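Hypothetical protein PAE2307 (Pyrobaculum aerophilum, PDB 1WVQ) is of unknown cellular role but probably belongs to a family of adenosine-specific kinases. Local coordinates at residues N20-Q25 with V110-A115; E33-A38 with K104-V109; T41-V46 with P96-N101; K121-E126 with G133-V138. One frame throughout, in Å; residues are numbered along the deposited sequence.

Contact 1. Residues N20-Q25 with V110-A115; sequences NVIIGQ and VRIFAA. With PO4 (phosphate ion), chain D.
The carbonyl oxygen of Gln-25 accepts two backbone donors at once, Val-110 N at 3.0 Å and Arg-111 N at 3.1 Å, making a classic beta bulge in the antiparallel pairing of strands 20-25 and 111-116. A second classic bulge follows at Ile-23, whose O takes Phe-113 N at 2.7 Å and a longer bond from Ala-114 N. Between the two, Gly-24 faces Ile-112 in a non-hydrogen-bonded pair, and a beta carbon on Gly-24 would collide with Arg-111 O.

Gln-25 and Arg-111 run side by side on one face of the sheet. The glutamine chain is extended, whereas the arginine bends at chi3 (75°), which turns NH1 toward the amide. Arg-111 NH1 donates to Gln-25 OE1 over 3.1 Å, from above the amide plane, and the two flat groups stand 89° apart. On its far side the guanidinium grips a phosphate ion, probably from the crystallisation liquor: Arg-111 NE reaches O4 at 2.9 Å, nearly straight at 169°, and NH2 reaches O2. Arg-111 of two neighbouring subunits binds the same ion. The Phe-113 ring turns its edge to a face of the guanidinium, Phe-113 CE1 lying 3.4 Å above the plane of Arg-111, over its centre. A leucine at Arg-111, repeated in each subunit, would probably leave the phosphate without any of its three guanidinium partners and Gln-25 OE1 without this donor.

Along its other edge strand 20-25 bonds to strand 87-92, which begins just after the phosphorylated His-85. On the face turned to helix 96-104, Ile-22 CG2 and Ile-112 CG2 lie 4.2 Å apart.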
loop_
_atom_site.group_PDB
_atom_site.type_symbol
_atom_site.label_atom_id
_atom_site.label_comp_id
_atom_site.label_asym_id
_atom_site.label_seq_id
_atom_site.Cartn_x
_atom_site.Cartn_y
_atom_site.Cartn_z
ATOM N N ASN A 20 19.435 -7.572 -13.453
ATOM C CA ASN A 20 18.841 -8.168 -12.269
ATOM C C ASN A 20 17.644 -8.928 -12.793
ATOM O O ASN A 20 17.060 -8.554 -13.810
ATOM C CB ASN A 20 18.357 -7.113 -11.273
ATOM C CG ASN A 20 19.460 -6.607 -10.367
ATOM O OD1 ASN A 20 20.229 -5.718 -10.735
ATOM N ND2 ASN A 20 19.542 -7.177 -9.174
ATOM N N VAL A 21 17.288 -10.003 -12.107
ATOM C CA VAL A 21 16.135 -10.793 -12.505
ATOM C C VAL A 21 15.134 -10.805 -11.358
ATOM O O VAL A 21 15.513 -10.785 -10.185
ATOM C CB VAL A 21 16.547 -12.251 -12.872
ATOM C CG1 VAL A 21 16.965 -13.023 -11.618
ATOM C CG2 VAL A 21 15.399 -12.957 -13.589
ATOM N N ILE A 22 13.855 -10.782 -11.716
ATOM C CA ILE A 22 12.764 -10.827 -10.753
ATOM C C ILE A 22 11.866 -11.941 -11.278
ATOM O O ILE A 22 11.442 -11.909 -12.435
ATOM C CB ILE A 22 11.977 -9.493 -10.705
ATOM C CG1 ILE A 22 12.889 -8.366 -10.215
ATOM C CG2 ILE A 22 10.783 -9.618 -9.761
ATOM C CD1 ILE A 22 12.285 -6.971 -10.359
ATOM N N ILE A 23 11.620 -12.942 -10.441
ATOM C CA ILE A 23 10.786 -14.077 -10.821
ATOM C C ILE A 23 9.640 -14.176 -9.827
ATOM O O ILE A 23 9.842 -14.060 -8.616
ATOM C CB ILE A 23 11.594 -15.399 -10.797
ATOM C CG1 ILE A 23 12.852 -15.250 -11.655
ATOM C CG2 ILE A 23 10.732 -16.557 -11.309
ATOM C CD1 ILE A 23 13.787 -16.438 -11.571
ATOM N N GLY A 24 8.433 -14.384 -10.340
ATOM C CA GLY A 24 7.280 -14.484 -9.465
ATOM C C GLY A 24 6.131 -15.288 -10.034
ATOM O O GLY A 24 6.278 -16.004 -11.025
ATOM N N GLN A 25 4.976 -15.168 -9.393
ATOM C CA GLN A 25 3.784 -15.880 -9.830
ATOM C C GLN A 25 2.616 -14.913 -9.809
ATOM O O GLN A 25 2.494 -14.097 -8.899
ATOM C CB GLN A 25 3.504 -17.058 -8.896
ATOM C CG GLN A 25 2.438 -18.031 -9.386
ATOM C CD GLN A 25 2.202 -19.140 -8.380
ATOM O OE1 GLN A 25 3.121 -19.893 -8.043
ATOM N NE2 GLN A 25 0.975 -19.240 -7.885
ATOM N N VAL A 110 0.786 -12.408 -7.090
ATOM C CA VAL A 110 0.566 -12.998 -5.774
ATOM C C VAL A 110 1.848 -13.448 -5.079
ATOM O O VAL A 110 1.871 -13.577 -3.855
ATOM C CB VAL A 110 -0.416 -14.199 -5.847
ATOM C CG1 VAL A 110 -1.840 -13.683 -6.045
ATOM C CG2 VAL A 110 -0.029 -15.132 -6.983
ATOM N N ARG A 111 2.912 -13.681 -5.845
ATOM C CA ARG A 111 4.180 -14.116 -5.264
ATOM C C ARG A 111 5.384 -13.565 -6.018
ATOM O O ARG A 111 5.323 -13.347 -7.218
ATOM C CB ARG A 111 4.294 -15.649 -5.293
ATOM C CG ARG A 111 3.021 -16.398 -4.950
ATOM C CD ARG A 111 3.186 -17.897 -5.162
ATOM N NE ARG A 111 3.991 -18.514 -4.110
ATOM C CZ ARG A 111 4.358 -19.790 -4.111
ATOM N NH1 ARG A 111 3.994 -20.581 -5.109
ATOM N NH2 ARG A 111 5.082 -20.274 -3.111
ATOM N N ILE A 112 6.474 -13.337 -5.295
ATOM C CA ILE A 112 7.729 -12.904 -5.902
ATOM C C ILE A 112 8.749 -13.853 -5.280
ATOM O O ILE A 112 9.041 -13.759 -4.094
ATOM C CB ILE A 112 8.086 -11.441 -5.559
ATOM C CG1 ILE A 112 7.044 -10.497 -6.171
ATOM C CG2 ILE A 112 9.482 -11.116 -6.089
ATOM C CD1 ILE A 112 7.313 -9.022 -5.904
ATOM N N PHE A 113 9.261 -14.781 -6.086
ATOM C CA PHE A 113 10.216 -15.789 -5.622
ATOM C C PHE A 113 11.629 -15.265 -5.408
ATOM O O PHE A 113 12.357 -15.757 -4.544
ATOM C CB PHE A 113 10.275 -16.955 -6.620
ATOM C CG PHE A 113 8.962 -17.667 -6.811
ATOM C CD1 PHE A 113 8.387 -18.386 -5.766
ATOM C CD2 PHE A 113 8.310 -17.635 -8.042
ATOM C CE1 PHE A 113 7.179 -19.063 -5.936
ATOM C CE2 PHE A 113 7.100 -18.310 -8.223
ATOM C CZ PHE A 113 6.535 -19.026 -7.166
ATOM N N ALA A 114 12.021 -14.276 -6.202
ATOM C CA ALA A 114 13.361 -13.733 -6.087
ATOM C C ALA A 114 13.558 -12.431 -6.844
ATOM O O ALA A 114 12.904 -12.173 -7.852
ATOM C CB ALA A 114 14.376 -14.765 -6.591
ATOM N N ALA A 115 14.475 -11.620 -6.329
ATOM C CA ALA A 115 14.879 -10.356 -6.931
ATOM C C ALA A 115 16.371 -10.399 -6.636
ATOM O O ALA A 115 16.784 -10.257 -5.486
ATOM C CB ALA A 115 14.218 -9.175 -6.227
HETATM P P PO4 D . 5.840 -17.014 -1.151
HETATM O O1 PO4 D . 6.797 -16.102 -1.838
HETATM O O2 PO4 D . 6.333 -18.416 -1.243
HETATM O O3 PO4 D . 5.725 -16.619 0.281
HETATM O O4 PO4 D . 4.508 -16.915 -1.806
#

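Contact 2. Residues E33-A38 with K104-V109; sequences EDLYEA and KNVPEV
The carboxylates of Asp-34 and Glu-108 meet oxygen to oxygen, their planes turned 33° from each other and their side chains crossing at about a right angle. Asp-34 OD2 approaches both oxygens of its partner, 2.5 Å from Glu-108 OE1 and 3.0 Å from Glu-108 OE2. The glutamate arrives there by a sharp bend at chi2 (93°), which folds its acid group back toward helix 31-40.

The turn that carries Glu-108 links helix 96-104 to strand 111-116. It is a type I beta turn from Val-106 to Val-109, closed by Val-109 N on Val-106 O at 3.0 Å, and it presents both valines to the helix. CG1 of Val-106, anti to the backbone N (chi1 167°), packs against Asp-34 CB at 3.7 Å, while Val-106 CG2 lies 4.3 Å from Ala-38 CB. Leu-35 crosses Val-109 at roughly a right angle, with Leu-35 CD2 4.0 Å from Val-109 CG2, and both side chains rest on Phe-87 of strand 87-92.

Lys-30 is the polar partner common to the two acids, its NZ forming salt bridges with Asp-34 OD2 and Glu-108 OE2; Asp-34 OD1 adds a salt bridge to Lys-166 of a neighbouring subunit. An alanine in place of Glu-108 would probably leave Lys-30 with one carboxylate fewer and open a gap beside Asp-34 OD2. Oxygens as close as OD2 and OE1 probably have a proton on one of the groups, so the pair is likely to carry less than two negative charges, with Lys-30 and Lys-166 of the neighbouring subunit probably offsetting the rest.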
loop_
_atom_site.group_PDB
_atom_site.type_symbol
_atom_site.label_atom_id
_atom_site.label_comp_id
_atom_site.label_asym_id
_atom_site.label_seq_id
_atom_site.Cartn_x
_atom_site.Cartn_y
_atom_site.Cartn_z
ATOM N N GLU A 33 0.618 -6.970 -19.391
ATOM C CA GLU A 33 0.496 -5.533 -19.609
ATOM C C GLU A 33 0.681 -4.750 -18.313
ATOM O O GLU A 33 1.330 -3.701 -18.304
ATOM C CB GLU A 33 -0.856 -5.198 -20.241
ATOM C CG GLU A 33 -1.001 -5.774 -21.648
ATOM C CD GLU A 33 -2.037 -5.056 -22.499
ATOM O OE1 GLU A 33 -2.379 -3.893 -22.194
ATOM O OE2 GLU A 33 -2.484 -5.656 -23.495
ATOM N N ASP A 34 0.133 -5.253 -17.215
ATOM C CA ASP A 34 0.275 -4.544 -15.952
ATOM C C ASP A 34 1.727 -4.494 -15.482
ATOM O O ASP A 34 2.166 -3.488 -14.925
ATOM C CB ASP A 34 -0.621 -5.167 -14.877
ATOM C CG ASP A 34 -2.106 -4.907 -15.128
ATOM O OD1 ASP A 34 -2.442 -4.031 -15.960
ATOM O OD2 ASP A 34 -2.943 -5.567 -14.476
ATOM N N LEU A 35 2.478 -5.567 -15.714
ATOM C CA LEU A 35 3.883 -5.580 -15.324
ATOM C C LEU A 35 4.677 -4.636 -16.230
ATOM O O LEU A 35 5.580 -3.943 -15.771
ATOM C CB LEU A 35 4.449 -7.006 -15.387
ATOM C CG LEU A 35 4.000 -7.944 -14.257
ATOM C CD1 LEU A 35 4.605 -9.319 -14.468
ATOM C CD2 LEU A 35 4.434 -7.378 -12.905
ATOM N N TYR A 36 4.335 -4.600 -17.513
ATOM C CA TYR A 36 5.014 -3.699 -18.437
ATOM C C TYR A 36 4.848 -2.268 -17.922
ATOM O O TYR A 36 5.804 -1.497 -17.863
ATOM C CB TYR A 36 4.410 -3.826 -19.845
ATOM C CG TYR A 36 4.791 -2.695 -20.785
ATOM C CD1 TYR A 36 4.072 -1.502 -20.801
ATOM C CD2 TYR A 36 5.900 -2.802 -21.618
ATOM C CE1 TYR A 36 4.451 -0.440 -21.620
ATOM C CE2 TYR A 36 6.288 -1.750 -22.442
ATOM C CZ TYR A 36 5.564 -0.575 -22.434
ATOM O OH TYR A 36 5.972 0.476 -23.220
ATOM N N GLU A 37 3.624 -1.926 -17.541
ATOM C CA GLU A 37 3.324 -0.587 -17.050
ATOM C C GLU A 37 4.028 -0.261 -15.743
ATOM O O GLU A 37 4.539 0.843 -15.566
ATOM C CB GLU A 37 1.810 -0.420 -16.908
ATOM C CG GLU A 37 1.104 -0.347 -18.256
ATOM C CD GLU A 37 -0.373 -0.052 -18.138
ATOM O OE1 GLU A 37 -0.750 0.759 -17.273
ATOM O OE2 GLU A 37 -1.156 -0.617 -18.926
ATOM N N ALA A 38 4.065 -1.226 -14.833
ATOM C CA ALA A 38 4.720 -1.024 -13.548
ATOM C C ALA A 38 6.191 -0.672 -13.761
ATOM O O ALA A 38 6.746 0.180 -13.066
ATOM C CB ALA A 38 4.595 -2.288 -12.703
ATOM N N LYS A 104 4.590 -5.585 -6.499
ATOM C CA LYS A 104 3.828 -6.222 -5.425
ATOM C C LYS A 104 2.358 -5.813 -5.447
ATOM O O LYS A 104 1.479 -6.611 -5.118
ATOM C CB LYS A 104 4.399 -5.841 -4.052
ATOM C CG LYS A 104 5.824 -6.283 -3.774
ATOM C CD LYS A 104 6.285 -5.676 -2.456
ATOM C CE LYS A 104 7.769 -5.903 -2.220
ATOM N NZ LYS A 104 8.260 -5.151 -1.016
ATOM N N ASN A 105 2.112 -4.567 -5.839
ATOM C CA ASN A 105 0.774 -3.988 -5.874
ATOM C C ASN A 105 -0.039 -4.241 -7.131
ATOM O O ASN A 105 -1.171 -3.774 -7.230
ATOM C CB ASN A 105 0.867 -2.483 -5.627
ATOM C CG ASN A 105 1.429 -2.151 -4.256
ATOM O OD1 ASN A 105 1.876 -1.030 -4.012
ATOM N ND2 ASN A 105 1.401 -3.123 -3.352
ATOM N N VAL A 106 0.533 -4.942 -8.103
ATOM C CA VAL A 106 -0.223 -5.267 -9.307
ATOM C C VAL A 106 -1.214 -6.319 -8.814
ATOM O O VAL A 106 -0.810 -7.334 -8.259
ATOM C CB VAL A 106 0.684 -5.863 -10.394
ATOM C CG1 VAL A 106 -0.167 -6.490 -11.492
ATOM C CG2 VAL A 106 1.576 -4.771 -10.977
ATOM N N PRO A 107 -2.522 -6.082 -8.995
ATOM C CA PRO A 107 -3.524 -7.047 -8.532
ATOM C C PRO A 107 -3.332 -8.511 -8.943
ATOM O O PRO A 107 -3.663 -9.409 -8.175
ATOM C CB PRO A 107 -4.830 -6.453 -9.046
ATOM C CG PRO A 107 -4.564 -4.973 -8.933
ATOM C CD PRO A 107 -3.173 -4.875 -9.533
ATOM N N GLU A 108 -2.810 -8.759 -10.140
ATOM C CA GLU A 108 -2.600 -10.135 -10.591
ATOM C C GLU A 108 -1.452 -10.847 -9.874
ATOM O O GLU A 108 -1.465 -12.067 -9.745
ATOM C CB GLU A 108 -2.305 -10.188 -12.096
ATOM C CG GLU A 108 -3.476 -9.904 -13.015
ATOM C CD GLU A 108 -3.553 -8.450 -13.414
ATOM O OE1 GLU A 108 -2.525 -7.748 -13.290
ATOM O OE2 GLU A 108 -4.629 -8.013 -13.864
ATOM N N VAL A 109 -0.464 -10.080 -9.418
ATOM C CA VAL A 109 0.711 -10.643 -8.754
ATOM C C VAL A 109 0.418 -11.155 -7.353
ATOM O O VAL A 109 -0.135 -10.434 -6.529
ATOM C CB VAL A 109 1.858 -9.594 -8.680
ATOM C CG1 VAL A 109 3.026 -10.139 -7.855
ATOM C CG2 VAL A 109 2.331 -9.242 -10.084
#

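Contact 3. Residues T41-V46 with P96-N101; sequences TSVPGV and PINVLN
Val-43 and Asn-98 cross obliquely, and where they cross Val-43 CG2 rests on Asn-98 CB at 3.7 Å. The valine holds CG1 anti to its backbone N (chi1 179°), leaving CG2 as the branch that reaches the helix. It touches the aliphatic root of the asparagine, whose amide is engaged with other partners: OD1 accepts from Trp-95 N, and ND2 donates to Thr-41 O of a neighbouring subunit, an exchange that subunit returns.

Beside this pair, Ser-42 lies against Val-99 through carbon. Ser-42 CB comes within 3.5 Å of Val-99 CG1, and the same CB is 3.7 Å from Asn-98 O, so the serine methylene meets a methyl group and a backbone carbonyl that lie next to each other on the helix. Its hydroxyl is directed elsewhere: OG, set beside the backbone N (chi1 -76°), hydrogen-bonds to Ala-38 O in the last turn of helix 31-40. The methyl Val-99 CG1 also lies 4.4 Å from Val-43 CG2 and thus meets both loop residues. No hydrogen bond joins the two segments; the contact is one of van der Waals packing among buried groups.

Each backbone is folded locally. Residues 43-46 form a type I beta turn, its bond from Val-46 N to Val-43 O weak at 3.4 Å, and in segment 96-101 Pro-96 O accepts from both Val-99 N and Leu-100 N. The contact therefore joins the loop between helix 31-40 and strand 47-53 to helix 96-104, on whose other flank Val-99 and Leu-100 pack on Ile-22 of strand 20-25 and Pro-96 on Ala-115 of strand 111-116.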
loop_
_atom_site.group_PDB
_atom_site.type_symbol
_atom_site.label_atom_id
_atom_site.label_comp_id
_atom_site.label_asym_id
_atom_site.label_seq_id
_atom_site.Cartn_x
_atom_site.Cartn_y
_atom_site.Cartn_z
ATOM N N THR A 41 6.748 2.952 -15.890
ATOM C CA THR A 41 6.346 4.140 -15.141
ATOM C C THR A 41 7.134 4.318 -13.846
ATOM O O THR A 41 6.928 5.289 -13.117
ATOM C CB THR A 41 4.833 4.111 -14.801
ATOM O OG1 THR A 41 4.539 2.969 -13.986
ATOM C CG2 THR A 41 4.004 4.046 -16.070
ATOM N N SER A 42 8.040 3.389 -13.567
ATOM C CA SER A 42 8.843 3.458 -12.352
ATOM C C SER A 42 10.157 4.206 -12.521
ATOM O O SER A 42 10.542 4.966 -11.641
ATOM C CB SER A 42 9.163 2.056 -11.825
ATOM O OG SER A 42 8.043 1.472 -11.185
ATOM N N VAL A 43 10.841 3.971 -13.639
ATOM C CA VAL A 43 12.141 4.593 -13.916
ATOM C C VAL A 43 12.219 5.055 -15.371
ATOM O O VAL A 43 11.976 4.272 -16.285
ATOM C CB VAL A 43 13.294 3.583 -13.655
ATOM C CG1 VAL A 43 14.639 4.225 -13.967
ATOM C CG2 VAL A 43 13.248 3.096 -12.210
ATOM N N PRO A 44 12.586 6.328 -15.604
ATOM C CA PRO A 44 12.677 6.844 -16.976
ATOM C C PRO A 44 13.482 6.028 -17.988
ATOM O O PRO A 44 12.982 5.711 -19.068
ATOM C CB PRO A 44 13.262 8.242 -16.783
ATOM C CG PRO A 44 12.712 8.655 -15.470
ATOM C CD PRO A 44 12.897 7.393 -14.634
ATOM N N GLY A 45 14.723 5.685 -17.659
ATOM C CA GLY A 45 15.525 4.951 -18.625
ATOM C C GLY A 45 15.621 3.444 -18.478
ATOM O O GLY A 45 16.534 2.827 -19.028
ATOM N N VAL A 46 14.684 2.838 -17.762
ATOM C CA VAL A 46 14.737 1.397 -17.563
ATOM C C VAL A 46 14.663 0.600 -18.864
ATOM O O VAL A 46 13.905 0.936 -19.773
ATOM C CB VAL A 46 13.595 0.912 -16.612
ATOM C CG1 VAL A 46 12.222 1.153 -17.251
ATOM C CG2 VAL A 46 13.786 -0.574 -16.279
ATOM N N PRO A 96 16.104 -3.612 -8.639
ATOM C CA PRO A 96 14.814 -4.121 -8.167
ATOM C C PRO A 96 14.124 -3.207 -7.151
ATOM O O PRO A 96 12.911 -3.045 -7.201
ATOM C CB PRO A 96 15.181 -5.484 -7.585
ATOM C CG PRO A 96 16.269 -5.937 -8.519
ATOM C CD PRO A 96 17.116 -4.685 -8.668
ATOM N N ILE A 97 14.879 -2.594 -6.241
ATOM C CA ILE A 97 14.234 -1.722 -5.264
ATOM C C ILE A 97 13.517 -0.538 -5.912
ATOM O O ILE A 97 12.635 0.061 -5.301
ATOM C CB ILE A 97 15.218 -1.181 -4.172
ATOM C CG1 ILE A 97 16.387 -0.425 -4.807
ATOM C CG2 ILE A 97 15.683 -2.331 -3.287
ATOM C CD1 ILE A 97 17.266 0.310 -3.784
ATOM N N ASN A 98 13.879 -0.209 -7.151
ATOM C CA ASN A 98 13.229 0.902 -7.840
ATOM C C ASN A 98 11.851 0.517 -8.378
ATOM O O ASN A 98 11.038 1.393 -8.664
ATOM C CB ASN A 98 14.054 1.386 -9.046
ATOM C CG ASN A 98 15.442 1.869 -8.677
ATOM O OD1 ASN A 98 16.415 1.640 -9.397
ATOM N ND2 ASN A 98 15.541 2.520 -7.524
ATOM N N VAL A 99 11.585 -0.780 -8.518
ATOM C CA VAL A 99 10.315 -1.232 -9.091
ATOM C C VAL A 99 9.528 -2.287 -8.315
ATOM O O VAL A 99 8.370 -2.550 -8.637
ATOM C CB VAL A 99 10.545 -1.811 -10.517
ATOM C CG1 VAL A 99 11.213 -0.776 -11.410
ATOM C CG2 VAL A 99 11.419 -3.069 -10.434
ATOM N N LEU A 100 10.125 -2.878 -7.288
ATOM C CA LEU A 100 9.440 -3.945 -6.565
ATOM C C LEU A 100 8.103 -3.634 -5.903
ATOM O O LEU A 100 7.185 -4.443 -5.986
ATOM C CB LEU A 100 10.388 -4.592 -5.546
ATOM C CG LEU A 100 11.369 -5.614 -6.141
ATOM C CD1 LEU A 100 12.441 -5.967 -5.125
ATOM C CD2 LEU A 100 10.605 -6.858 -6.579
ATOM N N ASN A 101 7.954 -2.487 -5.254
ATOM C CA ASN A 101 6.665 -2.233 -4.616
ATOM C C ASN A 101 5.540 -2.071 -5.638
ATOM O O ASN A 101 4.397 -2.467 -5.383
ATOM C CB ASN A 101 6.760 -1.029 -3.674
ATOM C CG ASN A 101 7.458 -1.376 -2.367
ATOM O OD1 ASN A 101 7.863 -2.522 -2.146
ATOM N ND2 ASN A 101 7.600 -0.388 -1.495
#

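Contact 4. Residues K121-E126 with G133-V138; sequences KVIVAE and GVVGVV
The beta hairpin of strands 120-128 and 131-139 is zipped here by six backbone hydrogen bonds, from Lys-121 and Val-138 at one end to Ala-125 and Gly-133 at the other. Ala-125 N donates to Gly-133 O at 2.8 Å, and Gly-133 N returns a bond to Ala-125 O. At the far end Val-138 N reaches Lys-121 O at 2.9 Å. The Lys-121 side chain, bent at chi2 (-74°), then leaves the strand pair and forms a salt bridge through NZ with Asp-12.

Midway the ladder takes an extra residue. Val-135 and Gly-136 both stand opposite Ile-123, a classic beta bulge: Ile-123 N bonds to Gly-136 O at 2.9 Å, while Ile-123 O receives Val-135 N at 2.8 Å. The bulge brings Val-135 between the side chains of Ile-123 and Ala-125, where Val-135 CB lies 3.9 Å from Ile-123 CG2 and Val-135 CG2 packs 3.6 Å from Ala-125 CB. Further along that face, the other end of the isoleucine, CD1, reaches Val-138 CG2. Strand 7-13 pairs with the opposite edge of strand 120-128, completing a three-stranded antiparallel sheet, and Val-135 also packs on Val-135 of two neighbouring subunits.

The reverse face is made of valines. Val-122 and Val-134 cross at about a right angle, with their CG1 methyls 4.1 Å apart, and Val-122 CG2 looks across to Val-137 CG1 at 4.4 Å. Val-134 and Val-137 both rest against Phe-113 of strand 111-116.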
loop_
_atom_site.group_PDB
_atom_site.type_symbol
_atom_site.label_atom_id
_atom_site.label_comp_id
_atom_site.label_asym_id
_atom_site.label_seq_id
_atom_site.Cartn_x
_atom_site.Cartn_y
_atom_site.Cartn_z
ATOM N N LYS A 121 19.234 -20.477 -8.896
ATOM C CA LYS A 121 18.636 -21.704 -9.404
ATOM C C LYS A 121 17.176 -21.697 -8.980
ATOM O O LYS A 121 16.831 -21.187 -7.912
ATOM C CB LYS A 121 19.308 -22.944 -8.804
ATOM C CG LYS A 121 20.805 -23.049 -9.020
ATOM C CD LYS A 121 21.140 -23.428 -10.447
ATOM C CE LYS A 121 22.616 -23.780 -10.580
ATOM N NZ LYS A 121 22.936 -24.245 -11.950
ATOM N N VAL A 122 16.315 -22.252 -9.823
ATOM C CA VAL A 122 14.899 -22.338 -9.509
ATOM C C VAL A 122 14.580 -23.814 -9.389
ATOM O O VAL A 122 14.952 -24.597 -10.259
ATOM C CB VAL A 122 14.015 -21.745 -10.630
ATOM C CG1 VAL A 122 12.547 -21.899 -10.273
ATOM C CG2 VAL A 122 14.351 -20.287 -10.843
ATOM N N ILE A 123 13.918 -24.198 -8.303
ATOM C CA ILE A 123 13.544 -25.593 -8.109
ATOM C C ILE A 123 12.118 -25.762 -8.604
ATOM O O ILE A 123 11.198 -25.100 -8.123
ATOM C CB ILE A 123 13.606 -26.010 -6.626
ATOM C CG1 ILE A 123 14.994 -25.713 -6.052
ATOM C CG2 ILE A 123 13.296 -27.511 -6.497
ATOM C CD1 ILE A 123 15.097 -25.948 -4.564
ATOM N N VAL A 124 11.939 -26.655 -9.567
ATOM C CA VAL A 124 10.625 -26.900 -10.141
ATOM C C VAL A 124 10.149 -28.323 -9.882
ATOM O O VAL A 124 10.940 -29.268 -9.883
ATOM C CB VAL A 124 10.650 -26.641 -11.664
ATOM C CG1 VAL A 124 9.282 -26.899 -12.281
ATOM C CG2 VAL A 124 11.086 -25.209 -11.925
ATOM N N ALA A 125 8.852 -28.460 -9.641
ATOM C CA ALA A 125 8.262 -29.765 -9.417
ATOM C C ALA A 125 7.306 -30.077 -10.558
ATOM O O ALA A 125 6.485 -29.245 -10.941
ATOM C CB ALA A 125 7.511 -29.788 -8.092
ATOM N N GLU A 126 7.444 -31.271 -11.118
ATOM C CA GLU A 126 6.554 -31.715 -12.177
ATOM C C GLU A 126 5.796 -32.880 -11.547
ATOM O O GLU A 126 6.406 -33.836 -11.059
ATOM C CB GLU A 126 7.335 -32.179 -13.408
ATOM C CG GLU A 126 6.425 -32.467 -14.595
ATOM C CD GLU A 126 7.174 -32.700 -15.895
ATOM O OE1 GLU A 126 7.991 -31.838 -16.283
ATOM O OE2 GLU A 126 6.932 -33.747 -16.536
ATOM N N GLY A 133 5.247 -26.614 -11.162
ATOM C CA GLY A 133 5.125 -25.506 -10.235
ATOM C C GLY A 133 6.459 -25.215 -9.574
ATOM O O GLY A 133 7.324 -26.091 -9.487
ATOM N N VAL A 134 6.632 -23.985 -9.107
ATOM C CA VAL A 134 7.872 -23.591 -8.454
ATOM C C VAL A 134 7.874 -23.962 -6.976
ATOM O O VAL A 134 6.999 -23.545 -6.220
ATOM C CB VAL A 134 8.107 -22.068 -8.589
ATOM C CG1 VAL A 134 9.326 -21.647 -7.778
ATOM C CG2 VAL A 134 8.297 -21.703 -10.052
ATOM N N VAL A 135 8.865 -24.749 -6.574
ATOM C CA VAL A 135 9.005 -25.170 -5.185
ATOM C C VAL A 135 9.744 -24.090 -4.403
ATOM O O VAL A 135 9.385 -23.774 -3.269
ATOM C CB VAL A 135 9.802 -26.494 -5.075
ATOM C CG1 VAL A 135 10.143 -26.789 -3.615
ATOM C CG2 VAL A 135 8.994 -27.633 -5.673
ATOM N N GLY A 136 10.769 -23.522 -5.021
ATOM C CA GLY A 136 11.539 -22.483 -4.364
ATOM C C GLY A 136 12.708 -22.061 -5.224
ATOM O O GLY A 136 12.777 -22.399 -6.406
ATOM N N VAL A 137 13.625 -21.311 -4.630
ATOM C CA VAL A 137 14.801 -20.841 -5.342
ATOM C C VAL A 137 16.027 -20.950 -4.453
ATOM O O VAL A 137 15.921 -21.048 -3.230
ATOM C CB VAL A 137 14.669 -19.355 -5.759
ATOM C CG1 VAL A 137 13.482 -19.167 -6.681
ATOM C CG2 VAL A 137 14.536 -18.479 -4.522
ATOM N N VAL A 138 17.188 -20.953 -5.092
ATOM C CA VAL A 138 18.463 -20.992 -4.390
ATOM C C VAL A 138 19.130 -19.698 -4.838
ATOM O O VAL A 138 19.718 -19.624 -5.918
ATOM C CB VAL A 138 19.309 -22.206 -4.814
ATOM C CG1 VAL A 138 20.633 -22.189 -4.072
ATOM C CG2 VAL A 138 18.545 -23.495 -4.520
#

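In the fold
After strand 7-13 near the N terminus, strand 20-25 pairs with distant strand 111-116, so contact 1 closes the widest loop. Within that loop helix 31-40 meets segment 104-109 in contact 2, and, further in, loop 41-46 meets helix 96-104 in contact 3; the three closures are therefore concentric. Contact 4 follows in series as a local hairpin. Contact 1 pairs two strands of the five-stranded sheet, whereas contacts 2 and 3 join helix 31-40 and the loop after it to the 96-109 region. Contact 4 belongs to the three-stranded sheet and touches contact 1 through Phe-113 and Ile-23, but its centre is about 26 Å from that of contact 3, on the opposite side of the chain's centre.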